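Local coordinates for N-terminal acetyltransferase-like protein (Chaetomium thermophilum, PDB 5NNP) that probably serves as the TPR-built auxiliary subunit of an N-terminal acetyltransferase complex of the NatA type, which acetylates the amino termini of proteins, at residues 35-40 with 45-50. Numbering follows the deposited sequence.
Sequences QILKKN and DTMSMK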
ATOM      1  N   GLN A  35     -41.421  30.025   3.548  1.00 98.75           N
ATOM      2  CA  GLN A  35     -42.190  31.245   3.334  1.00 98.83           C
ATOM      3  C   GLN A  35     -42.130  31.709   1.874  1.00 98.54           C
ATOM      4  O   GLN A  35     -43.037  32.388   1.396  1.00100.54           O
ATOM      5  CB  GLN A  35     -41.709  32.363   4.255  1.00 97.28           C
ATOM      6  CG  GLN A  35     -42.707  33.508   4.362  1.00106.04           C
ATOM      7  CD  GLN A  35     -42.214  34.644   5.233  1.00109.55           C
ATOM      8  OE1 GLN A  35     -41.061  34.648   5.669  1.00113.29           O
ATOM      9  NE2 GLN A  35     -43.086  35.616   5.491  1.00108.70           N
ATOM     10  N   ILE A  36     -41.061  31.348   1.169  1.00 93.39           N
ATOM     11  CA  ILE A  36     -40.955  31.668  -0.251  1.00 89.42           C
ATOM     12  C   ILE A  36     -41.794  30.706  -1.077  1.00 90.08           C
ATOM     13  O   ILE A  36     -42.414  31.099  -2.066  1.00 94.16           O
ATOM     14  CB  ILE A  36     -39.502  31.600  -0.756  1.00 83.27           C
ATOM     15  CG1 ILE A  36     -38.578  32.430   0.132  1.00 84.44           C
ATOM     16  CG2 ILE A  36     -39.415  32.063  -2.203  1.00 76.93           C
ATOM     17  CD1 ILE A  36     -37.152  32.458  -0.360  1.00 81.55           C
ATOM     18  N   LEU A  37     -41.800  29.442  -0.658  1.00 88.01           N
ATOM     19  CA  LEU A  37     -42.462  28.370  -1.396  1.00 84.71           C
ATOM     20  C   LEU A  37     -43.990  28.391  -1.236  1.00 92.19           C
ATOM     21  O   LEU A  37     -44.712  27.741  -1.996  1.00 95.60           O
ATOM     22  CB  LEU A  37     -41.902  27.011  -0.951  1.00 80.59           C
ATOM     23  CG  LEU A  37     -40.427  26.710  -1.253  1.00 69.35           C
ATOM     24  CD1 LEU A  37     -39.968  25.415  -0.575  1.00 64.11           C
ATOM     25  CD2 LEU A  37     -40.171  26.654  -2.758  1.00 64.53           C
ATOM     26  N   LYS A  38     -44.484  29.137  -0.253  1.00 96.90           N
ATOM     27  CA  LYS A  38     -45.923  29.272  -0.063  1.00 96.87           C
ATOM     28  C   LYS A  38     -46.474  30.341  -1.004  1.00108.22           C
ATOM     29  O   LYS A  38     -47.658  30.337  -1.333  1.00112.05           O
ATOM     30  CB  LYS A  38     -46.251  29.609   1.395  1.00 90.76           C
ATOM     31  CG  LYS A  38     -47.734  29.546   1.721  1.00 94.48           C
ATOM     32  CD  LYS A  38     -48.000  29.782   3.200  1.00 97.48           C
ATOM     33  CE  LYS A  38     -49.485  29.689   3.511  1.00101.14           C
ATOM     34  NZ  LYS A  38     -49.766  29.996   4.939  1.00106.04           N
ATOM     35  N   LYS A  39     -45.605  31.254  -1.436  1.00115.53           N
ATOM     36  CA  LYS A  39     -45.977  32.303  -2.385  1.00122.52           C
ATOM     37  C   LYS A  39     -45.560  31.942  -3.815  1.00120.14           C
ATOM     38  O   LYS A  39     -46.323  32.129  -4.762  1.00124.44           O
ATOM     39  CB  LYS A  39     -45.352  33.648  -1.981  1.00128.69           C
ATOM     40  CG  LYS A  39     -45.887  34.228  -0.668  1.00135.43           C
ATOM     41  CD  LYS A  39     -45.491  35.695  -0.467  1.00136.80           C
ATOM     42  CE  LYS A  39     -43.977  35.886  -0.430  1.00130.52           C
ATOM     43  NZ  LYS A  39     -43.610  37.303  -0.139  1.00131.74           N
ATOM     44  N   ASN A  40     -44.344  31.429  -3.963  1.00114.33           N
ATOM     45  CA  ASN A  40     -43.851  30.989  -5.260  1.00107.65           C
ATOM     46  C   ASN A  40     -43.378  29.538  -5.184  1.00103.38           C
ATOM     47  O   ASN A  40     -42.175  29.277  -5.123  1.00107.94           O
ATOM     48  CB  ASN A  40     -42.718  31.904  -5.730  1.00107.62           C
ATOM     49  CG  ASN A  40     -42.489  31.837  -7.232  1.00109.25           C
ATOM     50  OD1 ASN A  40     -42.731  30.811  -7.874  1.00108.83           O
ATOM     51  ND2 ASN A  40     -42.020  32.941  -7.801  1.00111.28           N
ATOM     52  N   ASP A  45     -34.604  27.514  -7.462  1.00 63.96           N
ATOM     53  CA  ASP A  45     -33.416  27.808  -6.671  1.00 62.28           C
ATOM     54  C   ASP A  45     -33.670  27.563  -5.193  1.00 61.22           C
ATOM     55  O   ASP A  45     -32.804  27.049  -4.488  1.00 65.42           O
ATOM     56  CB  ASP A  45     -32.958  29.245  -6.897  1.00 70.20           C
ATOM     57  CG  ASP A  45     -32.395  29.461  -8.281  1.00 72.48           C
ATOM     58  OD1 ASP A  45     -32.602  28.581  -9.137  1.00 69.84           O
ATOM     59  OD2 ASP A  45     -31.754  30.509  -8.514  1.00 71.59           O
ATOM     60  N   THR A  46     -34.867  27.910  -4.732  1.00 55.76           N
ATOM     61  CA  THR A  46     -35.222  27.710  -3.336  1.00 53.58           C
ATOM     62  C   THR A  46     -35.422  26.225  -3.005  1.00 60.92           C
ATOM     63  O   THR A  46     -35.019  25.763  -1.937  1.00 53.81           O
ATOM     64  CB  THR A  46     -36.490  28.507  -2.971  1.00 57.77           C
ATOM     65  OG1 THR A  46     -36.236  29.907  -3.148  1.00 58.57           O
ATOM     66  CG2 THR A  46     -36.891  28.256  -1.519  1.00 60.69           C
ATOM     67  N   MET A  47     -36.033  25.477  -3.919  1.00 52.87           N
ATOM     68  CA  MET A  47     -36.271  24.063  -3.678  1.00 52.96           C
ATOM     69  C   MET A  47     -34.944  23.330  -3.508  1.00 60.88           C
ATOM     70  O   MET A  47     -34.815  22.470  -2.632  1.00 65.44           O
ATOM     71  CB  MET A  47     -37.080  23.445  -4.816  1.00 50.52           C
ATOM     72  CG  MET A  47     -38.377  24.159  -5.122  1.00 55.91           C
ATOM     73  SD  MET A  47     -39.226  23.394  -6.519  1.00 70.83           S
ATOM     74  CE  MET A  47     -39.412  21.720  -5.917  1.00 72.51           C
ATOM     75  N   SER A  48     -33.969  23.683  -4.348  1.00 58.46           N
ATOM     76  CA  SER A  48     -32.619  23.120  -4.277  1.00 59.93           C
ATOM     77  C   SER A  48     -31.935  23.435  -2.950  1.00 57.54           C
ATOM     78  O   SER A  48     -31.286  22.572  -2.368  1.00 62.22           O
ATOM     79  CB  SER A  48     -31.749  23.642  -5.427  1.00 61.49           C
ATOM     80  OG  SER A  48     -32.280  23.286  -6.687  1.00 64.90           O
ATOM     81  N   MET A  49     -32.067  24.676  -2.492  1.00 54.42           N
ATOM     82  CA  MET A  49     -31.481  25.091  -1.220  1.00 58.72           C
ATOM     83  C   MET A  49     -32.093  24.328  -0.060  1.00 68.30           C
ATOM     84  O   MET A  49     -31.433  24.061   0.940  1.00 79.56           O
ATOM     85  CB  MET A  49     -31.660  26.591  -1.008  1.00 56.90           C
ATOM     86  CG  MET A  49     -30.783  27.437  -1.901  1.00 54.93           C
ATOM     87  SD  MET A  49     -29.060  26.957  -1.729  1.00 67.54           S
ATOM     88  CE  MET A  49     -28.853  27.104   0.044  1.00 74.70           C
ATOM     89  N   LYS A  50     -33.365  23.981  -0.204  1.00 69.25           N
ATOM     90  CA  LYS A  50     -34.060  23.190   0.800  1.00 68.36           C
ATOM     91  C   LYS A  50     -33.600  21.738   0.730  1.00 66.54           C
ATOM     92  O   LYS A  50     -33.521  21.053   1.752  1.00 71.83           O
ATOM     93  CB  LYS A  50     -35.572  23.295   0.601  1.00 63.85           C
ATOM     94  CG  LYS A  50     -36.398  22.429   1.528  1.00 61.70           C
ATOM     95  CD  LYS A  50     -37.879  22.570   1.202  1.00 66.76           C
ATOM     96  CE  LYS A  50     -38.750  21.710   2.112  1.00 68.56           C
ATOM     97  NZ  LYS A  50     -40.202  21.870   1.815  1.00 68.36           N
TER
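L37 and T46 reach toward each other tip to tip, the leucine from helix 26-37 and the threonine from the first turn of helix 44-55, and around them the joint between the two helices is closed by apolar contact. The isobutyl fork of L37 does most of the work. Its CD2 lies 3.9 Å from the methyl CG2 of T46, and the same CD2 comes equally close to CG of M47, whose side chain crosses it at a slant. The other prong, CD1, rests 4.0 Å from CD of K50, on the aliphatic part of the lysine. Because K50 carries CG anti to its backbone N (chi1 176°) and stays extended beyond it, its methylenes pass L37 while NZ goes on to a salt bridge with E34, one turn earlier on the leucine's own helix. Replacing L37 with alanine would probably open a gap between T46, M47 and the aliphatic part of K50, weakening the apolar packing between the two helices.

The second kind of contact joins unlike groups. CD1 of I36 approaches OG1 of T46 to 3.9 Å, a van der Waals touch. T46 divides its branches, CG2 turned to L37 and OG1 to I36. Helix 9-22 also takes part: I36 meets its L13 and T46 its F14, while M47 packs on L66, A70 and I73 of helix 60-73.

Backbone bonds stay within each segment: O of I36 accepts from N of K39 and, at 2.7 Å, from N of N40. The arrangement is that of successive helices of a tetratricopeptide-repeat array, joined here by a short connection, and with no hydrogen bond between the segments, their direct cohesion rests on side-chain fit.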